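Local coordinates for outer envelope protein 64, mitochondrial (Arabidopsis thaliana, PDB 6HPG) that probably acts as a chaperone receptor in Hsp90-dependent protein targeting to mitochondria, this chain being its TPR domain, at residues N14-G19 with V26-E31; A38-Y43 with K71-A76; A49-E52 with Q58-Q61; A95-A100 with N107-V112. One frame throughout, in Å; residues are numbered along the deposited sequence.

The four contacts are spread through the all-helical TPR domain, contact 3 falling in sequence between the segments of contact 2. Contacts 1 and 3 join helices within TPR 1 and TPR 2, contact 2 links the starts of helices 40-52 and 74-86, and contact 4 packs the last helix, 108-118, onto helix 90-103. Contacts 1 and 4 are farthest apart, with centres about 25 Å from each other, on opposite sides of the chain's centre. Contact 1 touches contact 3 through Val-26 CG2 and Phe-50 CE1, 3.8 Å apart, and contact 2 meets contact 4 through Val-74 and Asn-107. A bound peptide comes near Asn-14, Tyr-17, Lys-75, Asn-107 and, at contact 3, only Glu-52.

Contact 1: residues N14-G19 with V26-E31; sequences NAAYKG and VNFYTE
Asn-14, Ala-16 and Tyr-17 meet Phe-28 and Tyr-29 across a nearly antiparallel helix pair, the axes of 14-18 and 26-31 approaching to 9.2 Å with 161° between their N-to-C directions. Tyr-29 has the largest share of the contact. Its CG stands beside the backbone N and anti to the carbonyl carbon (chi1 -67°), which sends the ring out across the gap to place its hydroxyl against the other helix. There OH donates to Asn-14 OD1; the modelled separation of OH from OD1, 2.4 Å, is very short, so the exact length is doubtful. OD1 lies at the ring edge and in the ring plane, 3.2 Å from Tyr-29 CE1, while the amide plane of Asn-14 is turned 65° from the ring. The same hydroxyl rests 3.8 Å from Tyr-17 CB. Beside this polar link, Ala-16 CB comes up to the edge of the Phe-28 ring, 4.3 Å from CD2. Both segments belong to TPR 1, and Asn-45 of helix 40-52 touches both Asn-14 and Tyr-29. A phenylalanine at Tyr-29 would remove the hydroxyl, probably leaving Asn-14 OD1 without this donor and the amide freer to turn. That matters because Asn-14 ND2 is hydrogen-bonded to the backbone of the bound peptide. With OD1 engaged by Tyr-29, the amide probably keeps its nitrogen turned to the ligand, consistent with Tyr-29 acting as a second-shell residue that orients a peptide-binding side chain.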
loop_
_atom_site.group_PDB
_atom_site.type_symbol
_atom_site.label_atom_id
_atom_site.label_comp_id
_atom_site.label_asym_id
_atom_site.label_seq_id
_atom_site.Cartn_x
_atom_site.Cartn_y
_atom_site.Cartn_z
ATOM N N ASN A 14 -3.201 11.559 5.235
ATOM C CA ASN A 14 -2.162 11.873 4.246
ATOM C C ASN A 14 -1.254 12.958 4.826
ATOM O O ASN A 14 -0.056 12.881 4.672
ATOM C CB ASN A 14 -2.749 12.290 2.893
ATOM C CG ASN A 14 -3.363 11.108 2.101
ATOM O OD1 ASN A 14 -3.339 9.940 2.511
ATOM N ND2 ASN A 14 -3.913 11.426 0.972
ATOM N N ALA A 15 -1.825 13.925 5.541
ATOM C CA ALA A 15 -1.013 14.942 6.190
ATOM C C ALA A 15 -0.166 14.318 7.306
ATOM O O ALA A 15 1.018 14.639 7.421
ATOM C CB ALA A 15 -1.880 16.099 6.710
ATOM N N ALA A 16 -0.752 13.416 8.103
ATOM C CA ALA A 16 -0.002 12.743 9.147
ATOM C C ALA A 16 1.146 11.928 8.563
ATOM O O ALA A 16 2.280 11.941 9.077
ATOM C CB ALA A 16 -0.925 11.853 9.983
ATOM N N TYR A 17 0.838 11.207 7.486
ATOM C CA TYR A 17 1.821 10.401 6.811
ATOM C C TYR A 17 2.929 11.292 6.286
ATOM O O TYR A 17 4.091 10.953 6.471
ATOM C CB TYR A 17 1.208 9.571 5.665
ATOM C CG TYR A 17 2.179 8.633 4.968
ATOM C CD1 TYR A 17 2.963 9.070 3.900
ATOM C CD2 TYR A 17 2.290 7.291 5.355
ATOM C CE1 TYR A 17 3.825 8.213 3.254
ATOM C CE2 TYR A 17 3.165 6.437 4.731
ATOM C CZ TYR A 17 3.934 6.894 3.676
ATOM O OH TYR A 17 4.811 6.020 3.056
ATOM N N LYS A 18 2.582 12.397 5.620
ATOM C CA LYS A 18 3.613 13.264 5.070
ATOM C C LYS A 18 4.522 13.865 6.156
ATOM O O LYS A 18 5.681 14.139 5.911
ATOM C CB LYS A 18 2.996 14.371 4.209
ATOM C CG LYS A 18 2.427 13.839 2.911
ATOM C CD LYS A 18 1.536 14.867 2.253
ATOM C CE LYS A 18 0.652 14.200 1.225
ATOM N NZ LYS A 18 -0.128 15.236 0.512
ATOM N N GLY A 19 3.990 14.079 7.347
ATOM C CA GLY A 19 4.808 14.528 8.489
ATOM C C GLY A 19 5.456 13.425 9.292
ATOM O O GLY A 19 5.888 13.665 10.403
ATOM N N VAL A 26 -2.262 5.955 10.532
ATOM C CA VAL A 26 -3.010 4.690 10.700
ATOM C C VAL A 26 -4.397 4.956 11.304
ATOM O O VAL A 26 -5.375 4.371 10.881
ATOM C CB VAL A 26 -2.238 3.671 11.617
ATOM C CG1 VAL A 26 -3.137 2.568 12.203
ATOM C CG2 VAL A 26 -1.059 3.040 10.895
ATOM N N ASN A 27 -4.437 5.785 12.340
ATOM C CA ASN A 27 -5.665 6.049 13.045
ATOM C C ASN A 27 -6.655 6.861 12.196
ATOM O O ASN A 27 -7.849 6.556 12.209
ATOM C CB ASN A 27 -5.376 6.717 14.387
ATOM C CG ASN A 27 -4.773 5.736 15.390
ATOM O OD1 ASN A 27 -5.081 4.557 15.355
ATOM N ND2 ASN A 27 -3.936 6.231 16.299
ATOM N N PHE A 28 -6.156 7.833 11.428
ATOM C CA PHE A 28 -7.018 8.572 10.501
ATOM C C PHE A 28 -7.566 7.657 9.406
ATOM O O PHE A 28 -8.753 7.729 9.088
ATOM C CB PHE A 28 -6.306 9.812 9.874
ATOM C CG PHE A 28 -6.287 11.032 10.769
ATOM C CD1 PHE A 28 -7.459 11.531 11.315
ATOM C CD2 PHE A 28 -5.098 11.703 11.045
ATOM C CE1 PHE A 28 -7.449 12.634 12.151
ATOM C CE2 PHE A 28 -5.082 12.797 11.897
ATOM C CZ PHE A 28 -6.269 13.260 12.450
ATOM N N TYR A 29 -6.727 6.752 8.910
ATOM C CA TYR A 29 -7.079 5.880 7.819
ATOM C C TYR A 29 -8.030 4.828 8.306
ATOM O O TYR A 29 -8.958 4.441 7.575
ATOM C CB TYR A 29 -5.840 5.272 7.173
ATOM C CG TYR A 29 -4.892 6.236 6.430
ATOM C CD1 TYR A 29 -5.365 7.246 5.591
ATOM C CD2 TYR A 29 -3.522 6.074 6.510
ATOM C CE1 TYR A 29 -4.487 8.062 4.876
ATOM C CE2 TYR A 29 -2.672 6.871 5.804
ATOM C CZ TYR A 29 -3.152 7.880 5.002
ATOM O OH TYR A 29 -2.245 8.668 4.292
ATOM N N THR A 30 -7.869 4.414 9.563
ATOM C CA THR A 30 -8.826 3.462 10.191
ATOM C C THR A 30 -10.241 4.030 10.267
ATOM O O THR A 30 -11.276 3.368 9.921
ATOM C CB THR A 30 -8.258 3.009 11.540
ATOM O OG1 THR A 30 -7.052 2.303 11.250
ATOM C CG2 THR A 30 -9.216 2.088 12.364
ATOM N N GLU A 31 -10.290 5.280 10.641
ATOM C CA GLU A 31 -11.556 5.990 10.703
ATOM C C GLU A 31 -12.174 6.235 9.315
ATOM O O GLU A 31 -13.418 6.146 9.183
ATOM C CB GLU A 31 -11.384 7.302 11.449
ATOM C CG GLU A 31 -12.644 8.126 11.621
ATOM C CD GLU A 31 -13.650 7.523 12.598
ATOM O OE1 GLU A 31 -14.702 8.161 12.852
ATOM O OE2 GLU A 31 -13.375 6.459 13.137
#

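Contact 2: residues A38-Y43 with K71-A76; sequences ANATYY and KKNVKA
Asn-73 lies against Ala-40 and Thr-41 through its amide nitrogen. ND2 is 4.3 Å from Ala-40 CB and equally far from Thr-41 OG1, a loose approach, with no hydrogen bond across the segments. The nearest CA atoms, those of Ala-40 and Asn-73, are 7.5 Å apart. The other end of the Asn-73 amide is held by a capping bond, which probably sets its orientation. CG is anti to the backbone N (chi1 -169°), and Asn-73, the N-cap of helix 74-86, turns OD1 to the helix start, accepting from Ala-76 N at 2.9 Å with an N-H...O angle of 146°. That donor sits 29° out of the carbonyl plane. The two helices joined are the first helices of TPR 2 and TPR 3, so the contact belongs to the side-by-side stacking of successive repeats in a TPR array. Helix 40-52 starts in the same way: Asn-39 is its N-cap, and OD1 takes a weak bond from Tyr-42 N at 3.1 Å. Asn-39 CB also lies over the centre of the Tyr-42 ring, 3.5 Å above its plane. Ala-40 points its methyl toward the other segment and is also packed by Ile-69, while Cys-44 touches Asn-73 from one turn further along helix 40-52. Beyond the two segments, the bound peptide sets an acidic side chain on Thr-41 and is salt-bridged to Lys-75.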
loop_
_atom_site.group_PDB
_atom_site.type_symbol
_atom_site.label_atom_id
_atom_site.label_comp_id
_atom_site.label_asym_id
_atom_site.label_seq_id
_atom_site.Cartn_x
_atom_site.Cartn_y
_atom_site.Cartn_z
ATOM N N ALA A 38 -15.429 0.831 1.275
ATOM C CA ALA A 38 -15.399 0.425 -0.119
ATOM C C ALA A 38 -14.434 1.265 -0.901
ATOM O O ALA A 38 -14.685 1.498 -2.073
ATOM C CB ALA A 38 -16.828 0.532 -0.735
ATOM N N ASN A 39 -13.345 1.736 -0.282
ATOM C CA ASN A 39 -12.335 2.549 -1.007
ATOM C C ASN A 39 -10.972 1.912 -0.933
ATOM O O ASN A 39 -10.389 1.809 0.159
ATOM C CB ASN A 39 -12.269 3.961 -0.466
ATOM C CG ASN A 39 -11.476 4.886 -1.376
ATOM O OD1 ASN A 39 -10.239 4.867 -1.390
ATOM N ND2 ASN A 39 -12.180 5.650 -2.184
ATOM N N ALA A 40 -10.471 1.470 -2.088
ATOM C CA ALA A 40 -9.204 0.757 -2.138
ATOM C C ALA A 40 -8.043 1.624 -1.684
ATOM O O ALA A 40 -7.122 1.126 -1.030
ATOM C CB ALA A 40 -8.944 0.246 -3.534
ATOM N N THR A 41 -8.058 2.900 -2.087
ATOM C CA THR A 41 -7.005 3.873 -1.721
ATOM C C THR A 41 -6.878 4.063 -0.177
ATOM O O THR A 41 -5.782 4.234 0.359
ATOM C CB THR A 41 -7.291 5.189 -2.474
ATOM O OG1 THR A 41 -7.333 4.890 -3.860
ATOM C CG2 THR A 41 -6.227 6.243 -2.240
ATOM N N TYR A 42 -7.984 3.950 0.559
ATOM C CA TYR A 42 -7.917 4.153 2.019
ATOM C C TYR A 42 -7.112 3.046 2.674
ATOM O O TYR A 42 -6.218 3.314 3.484
ATOM C CB TYR A 42 -9.314 4.142 2.657
ATOM C CG TYR A 42 -10.264 5.266 2.336
ATOM C CD1 TYR A 42 -10.002 6.193 1.346
ATOM C CD2 TYR A 42 -11.495 5.328 2.995
ATOM C CE1 TYR A 42 -10.894 7.169 1.071
ATOM C CE2 TYR A 42 -12.391 6.333 2.747
ATOM C CZ TYR A 42 -12.115 7.234 1.760
ATOM O OH TYR A 42 -13.024 8.221 1.466
ATOM N N TYR A 43 -7.416 1.803 2.265
ATOM C CA TYR A 43 -6.633 0.625 2.628
ATOM C C TYR A 43 -5.144 0.651 2.148
ATOM O O TYR A 43 -4.233 0.290 2.897
ATOM C CB TYR A 43 -7.323 -0.674 2.120
ATOM C CG TYR A 43 -8.530 -1.166 2.962
ATOM C CD1 TYR A 43 -8.335 -1.971 4.058
ATOM C CD2 TYR A 43 -9.829 -0.860 2.602
ATOM C CE1 TYR A 43 -9.418 -2.460 4.834
ATOM C CE2 TYR A 43 -10.939 -1.336 3.363
ATOM C CZ TYR A 43 -10.707 -2.131 4.477
ATOM O OH TYR A 43 -11.742 -2.597 5.237
ATOM N N LYS A 71 -8.749 -4.511 -8.217
ATOM C CA LYS A 71 -7.664 -5.300 -8.794
ATOM C C LYS A 71 -6.581 -4.517 -9.457
ATOM O O LYS A 71 -5.471 -5.006 -9.536
ATOM C CB LYS A 71 -8.224 -6.291 -9.837
ATOM C CG LYS A 71 -8.526 -7.664 -9.253
ATOM C CD LYS A 71 -8.766 -8.728 -10.318
ATOM C CE LYS A 71 -8.351 -10.105 -9.810
ATOM N NZ LYS A 71 -8.628 -11.169 -10.811
ATOM N N LYS A 72 -6.901 -3.337 -10.000
ATOM C CA LYS A 72 -5.939 -2.571 -10.772
ATOM C C LYS A 72 -5.134 -1.556 -9.927
ATOM O O LYS A 72 -4.409 -0.781 -10.473
ATOM C CB LYS A 72 -6.647 -1.910 -11.947
ATOM C CG LYS A 72 -7.190 -2.939 -12.935
ATOM C CD LYS A 72 -8.034 -2.288 -14.010
ATOM C CE LYS A 72 -8.323 -3.262 -15.141
ATOM N NZ LYS A 72 -9.374 -2.746 -16.063
ATOM N N ASN A 73 -5.268 -1.571 -8.597
ATOM C CA ASN A 73 -4.496 -0.696 -7.742
ATOM C C ASN A 73 -2.997 -1.023 -7.709
ATOM O O ASN A 73 -2.575 -1.931 -7.001
ATOM C CB ASN A 73 -5.012 -0.715 -6.299
ATOM C CG ASN A 73 -4.382 0.374 -5.482
ATOM O OD1 ASN A 73 -3.157 0.372 -5.286
ATOM N ND2 ASN A 73 -5.168 1.392 -5.140
ATOM N N VAL A 74 -2.200 -0.224 -8.404
ATOM C CA VAL A 74 -0.799 -0.535 -8.611
ATOM C C VAL A 74 -0.036 -0.591 -7.297
ATOM O O VAL A 74 0.773 -1.489 -7.069
ATOM C CB VAL A 74 -0.092 0.495 -9.511
ATOM C CG1 VAL A 74 1.406 0.165 -9.634
ATOM C CG2 VAL A 74 -0.739 0.535 -10.881
ATOM N N LYS A 75 -0.252 0.413 -6.477
ATOM C CA LYS A 75 0.422 0.532 -5.199
ATOM C C LYS A 75 0.147 -0.609 -4.219
ATOM O O LYS A 75 1.018 -0.945 -3.441
ATOM C CB LYS A 75 0.175 1.918 -4.582
ATOM C CG LYS A 75 0.887 3.030 -5.353
ATOM C CD LYS A 75 0.991 4.334 -4.569
ATOM C CE LYS A 75 1.274 5.541 -5.464
ATOM N NZ LYS A 75 1.380 6.849 -4.719
ATOM N N ALA A 76 -1.009 -1.255 -4.319
ATOM C CA ALA A 76 -1.304 -2.438 -3.518
ATOM C C ALA A 76 -0.337 -3.602 -3.779
ATOM O O ALA A 76 0.087 -4.304 -2.846
ATOM C CB ALA A 76 -2.779 -2.846 -3.708
#

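Contact 3: residues A49-E52 with Q58-Q61; sequences AFLE and QAEQ
Gln-58 lays its CB over one face of the Phe-50 ring, 3.7 Å from the ring centroid and 15° off the ring normal, a CH-pi contact set slightly toward the rim. The side chain then runs on extended beyond CG and crosses the aromatic side chain at about a right angle, bringing NE2 to 3.4 Å from Phe-50 CZ. Its amide plane is inclined 38° to the ring, so it neither stacks flat nor stands upright on it. The second element is apolar: the methyl of Ala-59 lies 3.9 Å from Phe-50 CB and 3.8 Å from Leu-51 CD2, wedged between neighbouring side chains of helix 40-52. With only a methyl at this point the backbones come close, Phe-50 CA and Ala-59 CA being 5.3 Å apart. Phe-50 has its CG beside the backbone N and anti to the carbonyl carbon (chi1 -81°), which sends the ring past Ala-59 and under Gln-58. Farther out, Val-26 of helix 22-35 and Cys-55 also pack on Phe-50, while Leu-51 reaches Arg-79 and Ala-83 of helix 74-86. An alanine at Phe-50 would remove the ring and is likely to open a gap between Gln-58 and Val-26, leaving the glutamine CB without its aromatic support. A bulky aromatic of the first helix set against a small alanine of the second is the kind of close packing by which the two helices of a TPR hairpin, here TPR 2, are held together.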
loop_
_atom_site.group_PDB
_atom_site.type_symbol
_atom_site.label_atom_id
_atom_site.label_comp_id
_atom_site.label_asym_id
_atom_site.label_seq_id
_atom_site.Cartn_x
_atom_site.Cartn_y
_atom_site.Cartn_z
ATOM N N ALA A 49 1.332 3.379 5.723
ATOM C CA ALA A 49 1.655 3.754 7.138
ATOM C C ALA A 49 2.161 2.550 7.947
ATOM O O ALA A 49 3.151 2.677 8.686
ATOM C CB ALA A 49 0.468 4.398 7.837
ATOM N N PHE A 50 1.578 1.361 7.707
ATOM C CA PHE A 50 2.018 0.139 8.392
ATOM C C PHE A 50 3.428 -0.326 8.014
ATOM O O PHE A 50 4.198 -0.766 8.880
ATOM C CB PHE A 50 1.035 -1.022 8.179
ATOM C CG PHE A 50 -0.187 -1.006 9.078
ATOM C CD1 PHE A 50 -0.102 -0.709 10.455
ATOM C CD2 PHE A 50 -1.435 -1.364 8.558
ATOM C CE1 PHE A 50 -1.231 -0.755 11.252
ATOM C CE2 PHE A 50 -2.577 -1.369 9.357
ATOM C CZ PHE A 50 -2.474 -1.082 10.694
ATOM N N LEU A 51 3.753 -0.257 6.727
ATOM C CA LEU A 51 5.105 -0.518 6.280
ATOM C C LEU A 51 6.152 0.302 7.051
ATOM O O LEU A 51 7.185 -0.187 7.455
ATOM C CB LEU A 51 5.224 -0.178 4.807
ATOM C CG LEU A 51 4.651 -1.198 3.834
ATOM C CD1 LEU A 51 5.005 -0.810 2.409
ATOM C CD2 LEU A 51 5.181 -2.573 4.128
ATOM N N GLU A 52 5.855 1.557 7.272
ATOM C CA GLU A 52 6.813 2.414 7.943
ATOM C C GLU A 52 7.017 2.043 9.430
ATOM O O GLU A 52 8.040 2.364 10.001
ATOM C CB GLU A 52 6.348 3.833 7.785
ATOM C CG GLU A 52 6.348 4.310 6.332
ATOM C CD GLU A 52 7.696 4.881 5.883
ATOM O OE1 GLU A 52 8.646 4.848 6.693
ATOM O OE2 GLU A 52 7.775 5.404 4.749
ATOM N N GLN A 58 -0.013 -6.661 8.735
ATOM C CA GLN A 58 -1.144 -5.750 8.639
ATOM C C GLN A 58 -1.084 -5.004 7.318
ATOM O O GLN A 58 -2.118 -4.705 6.742
ATOM C CB GLN A 58 -1.178 -4.768 9.836
ATOM C CG GLN A 58 -1.365 -5.485 11.170
ATOM C CD GLN A 58 -1.332 -4.509 12.328
ATOM O OE1 GLN A 58 -0.287 -4.290 12.964
ATOM N NE2 GLN A 58 -2.449 -3.869 12.560
ATOM N N ALA A 59 0.127 -4.675 6.861
ATOM C CA ALA A 59 0.260 -4.020 5.545
ATOM C C ALA A 59 -0.251 -4.943 4.425
ATOM O O ALA A 59 -0.996 -4.504 3.550
ATOM C CB ALA A 59 1.710 -3.609 5.287
ATOM N N GLU A 60 0.158 -6.222 4.496
ATOM C CA GLU A 60 -0.263 -7.253 3.546
ATOM C C GLU A 60 -1.761 -7.408 3.506
ATOM O O GLU A 60 -2.344 -7.385 2.423
ATOM C CB GLU A 60 0.383 -8.612 3.853
ATOM C CG GLU A 60 1.831 -8.675 3.393
ATOM C CD GLU A 60 2.627 -9.866 3.937
ATOM O OE1 GLU A 60 2.104 -10.670 4.764
ATOM O OE2 GLU A 60 3.812 -9.974 3.540
ATOM N N GLN A 61 -2.386 -7.549 4.679
ATOM C CA GLN A 61 -3.834 -7.757 4.728
ATOM C C GLN A 61 -4.504 -6.568 4.082
ATOM O O GLN A 61 -5.410 -6.714 3.287
ATOM C CB GLN A 61 -4.341 -7.906 6.150
ATOM C CG GLN A 61 -3.971 -9.214 6.774
ATOM C CD GLN A 61 -3.811 -9.089 8.262
ATOM O OE1 GLN A 61 -4.649 -8.500 8.939
ATOM N NE2 GLN A 61 -2.724 -9.629 8.781
#

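Contact 4: residues A95-A100 with N107-V112; sequences ADFRHA and NKTAKV
Ala-110 N and Thr-109 N both reach OD1 of Asn-107, the N-cap residue of helix 108-118, while both residues also touch Phe-97. The Ala-110 N bond to OD1 is 2.9 Å long and nearly straight, 170° at the hydrogen, with the donor in the carbonyl plane; the bond from Thr-109 N to the same OD1 is weak, at 3.1 Å. The Asn-107 amide is held at its other end as well, since ND2 is hydrogen-bonded to Glu-104 and makes a weak bond to the backbone of the bound peptide. The helix thus anchored meets helix 90-103 with an angle of 141° between N-to-C directions, the axes of 95-100 and 108-112 passing 8.8 Å apart. Ala-110 lies at the crossing, its CA 5.0 Å from Phe-97 CA and its CB 3.5 Å from Phe-97 O. Phe-97 has CG anti to the carbonyl carbon (chi1 -76°), and its ring comes up obliquely beside the alanine, with CD1 3.8 Å from Ala-110 CA. Farther out on the ring, CE1 comes to 4.3 Å from Thr-109 CG2, and on the other flank Ala-100 CB meets Ala-110 CB, also at 4.3 Å. Ala-113 and Leu-117, one and two turns on, also touch Phe-97, as do Thr-82 and Glu-85. Helix 108-118 follows TPR 3 and packs on its helix 90-103, consistent with the capping helix that commonly ends a TPR array. Cohesion between the segments is apolar, resting on a small residue that lets the backbones close in, whereas the hydrogen bonding fixes the start of the final helix.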
loop_
_atom_site.group_PDB
_atom_site.type_symbol
_atom_site.label_atom_id
_atom_site.label_comp_id
_atom_site.label_asym_id
_atom_site.label_seq_id
_atom_site.Cartn_x
_atom_site.Cartn_y
_atom_site.Cartn_z
ATOM N N ALA A 95 6.023 -12.224 -7.536
ATOM C CA ALA A 95 4.731 -12.278 -8.174
ATOM C C ALA A 95 4.031 -10.906 -8.151
ATOM O O ALA A 95 3.451 -10.458 -9.177
ATOM C CB ALA A 95 3.884 -13.334 -7.521
ATOM N N ASP A 96 4.092 -10.240 -6.990
ATOM C CA ASP A 96 3.442 -8.959 -6.833
ATOM C C ASP A 96 4.200 -7.883 -7.604
ATOM O O ASP A 96 3.571 -7.066 -8.282
ATOM C CB ASP A 96 3.365 -8.533 -5.374
ATOM C CG ASP A 96 2.355 -9.282 -4.575
ATOM O OD1 ASP A 96 1.374 -9.869 -5.100
ATOM O OD2 ASP A 96 2.551 -9.222 -3.342
ATOM N N PHE A 97 5.535 -7.883 -7.539
ATOM C CA PHE A 97 6.263 -6.876 -8.285
ATOM C C PHE A 97 6.037 -7.126 -9.815
ATOM O O PHE A 97 6.019 -6.186 -10.600
ATOM C CB PHE A 97 7.758 -6.807 -7.889
ATOM C CG PHE A 97 8.028 -6.105 -6.552
ATOM C CD1 PHE A 97 7.735 -4.751 -6.369
ATOM C CD2 PHE A 97 8.644 -6.795 -5.487
ATOM C CE1 PHE A 97 7.988 -4.128 -5.142
ATOM C CE2 PHE A 97 8.899 -6.170 -4.262
ATOM C CZ PHE A 97 8.566 -4.841 -4.085
ATOM N N ARG A 98 5.834 -8.384 -10.222
ATOM C CA ARG A 98 5.609 -8.697 -11.650
ATOM C C ARG A 98 4.258 -8.228 -12.087
ATOM O O ARG A 98 4.114 -7.650 -13.165
ATOM C CB ARG A 98 5.846 -10.160 -11.945
ATOM C CG ARG A 98 7.345 -10.462 -12.150
ATOM C CD ARG A 98 7.607 -11.943 -12.116
ATOM N NE ARG A 98 9.016 -12.273 -12.316
ATOM C CZ ARG A 98 9.582 -13.435 -11.985
ATOM N NH1 ARG A 98 8.879 -14.421 -11.438
ATOM N NH2 ARG A 98 10.875 -13.636 -12.238
ATOM N N HIS A 99 3.256 -8.414 -11.218
ATOM C CA HIS A 99 1.929 -7.964 -11.539
ATOM C C HIS A 99 1.755 -6.440 -11.602
ATOM O O HIS A 99 0.958 -5.939 -12.417
ATOM C CB HIS A 99 0.875 -8.542 -10.604
ATOM C CG HIS A 99 -0.485 -8.498 -11.202
ATOM N ND1 HIS A 99 -0.828 -9.265 -12.298
ATOM C CD2 HIS A 99 -1.568 -7.746 -10.911
ATOM C CE1 HIS A 99 -2.083 -9.022 -12.630
ATOM N NE2 HIS A 99 -2.555 -8.105 -11.803
ATOM N N ALA A 100 2.474 -5.715 -10.751
ATOM C CA ALA A 100 2.470 -4.268 -10.818
ATOM C C ALA A 100 2.926 -3.794 -12.184
ATOM O O ALA A 100 2.445 -2.758 -12.667
ATOM C CB ALA A 100 3.388 -3.681 -9.767
ATOM N N ASN A 107 6.847 1.094 -14.328
ATOM C CA ASN A 107 6.970 1.363 -12.909
ATOM C C ASN A 107 8.378 1.115 -12.457
ATOM O O ASN A 107 8.880 -0.000 -12.537
ATOM C CB ASN A 107 6.006 0.508 -12.099
ATOM C CG ASN A 107 6.005 0.893 -10.646
ATOM O OD1 ASN A 107 6.771 0.355 -9.848
ATOM N ND2 ASN A 107 5.175 1.844 -10.299
ATOM N N LYS A 108 9.026 2.158 -11.967
ATOM C CA LYS A 108 10.438 2.071 -11.642
ATOM C C LYS A 108 10.675 1.201 -10.402
ATOM O O LYS A 108 11.694 0.530 -10.326
ATOM C CB LYS A 108 11.061 3.466 -11.484
ATOM C CG LYS A 108 12.245 3.744 -12.420
ATOM C CD LYS A 108 13.528 2.981 -12.043
ATOM C CE LYS A 108 13.912 1.911 -13.065
ATOM N NZ LYS A 108 14.896 0.930 -12.514
ATOM N N THR A 109 9.719 1.160 -9.471
ATOM C CA THR A 109 9.937 0.525 -8.197
ATOM C C THR A 109 9.889 -0.928 -8.337
ATOM O O THR A 109 10.679 -1.623 -7.709
ATOM C CB THR A 109 8.893 0.963 -7.169
ATOM O OG1 THR A 109 9.268 2.268 -6.726
ATOM C CG2 THR A 109 8.784 0.015 -5.939
ATOM N N ALA A 110 8.924 -1.412 -9.114
ATOM C CA ALA A 110 8.866 -2.830 -9.462
ATOM C C ALA A 110 10.109 -3.330 -10.236
ATOM O O ALA A 110 10.577 -4.416 -9.969
ATOM C CB ALA A 110 7.590 -3.114 -10.238
ATOM N N LYS A 111 10.625 -2.558 -11.185
ATOM C CA LYS A 111 11.835 -2.970 -11.949
ATOM C C LYS A 111 13.099 -3.057 -11.093
ATOM O O LYS A 111 13.848 -4.009 -11.223
ATOM C CB LYS A 111 12.075 -2.056 -13.151
ATOM C CG LYS A 111 11.020 -2.254 -14.217
ATOM C CD LYS A 111 11.344 -1.595 -15.554
ATOM C CE LYS A 111 10.652 -0.256 -15.732
ATOM N NZ LYS A 111 10.556 0.081 -17.178
ATOM N N VAL A 112 13.321 -2.077 -10.214
ATOM C CA VAL A 112 14.430 -2.121 -9.247
ATOM C C VAL A 112 14.260 -3.358 -8.381
ATOM O O VAL A 112 15.214 -4.113 -8.208
ATOM C CB VAL A 112 14.526 -0.815 -8.377
ATOM C CG1 VAL A 112 15.477 -0.964 -7.187
ATOM C CG2 VAL A 112 14.962 0.374 -9.216
#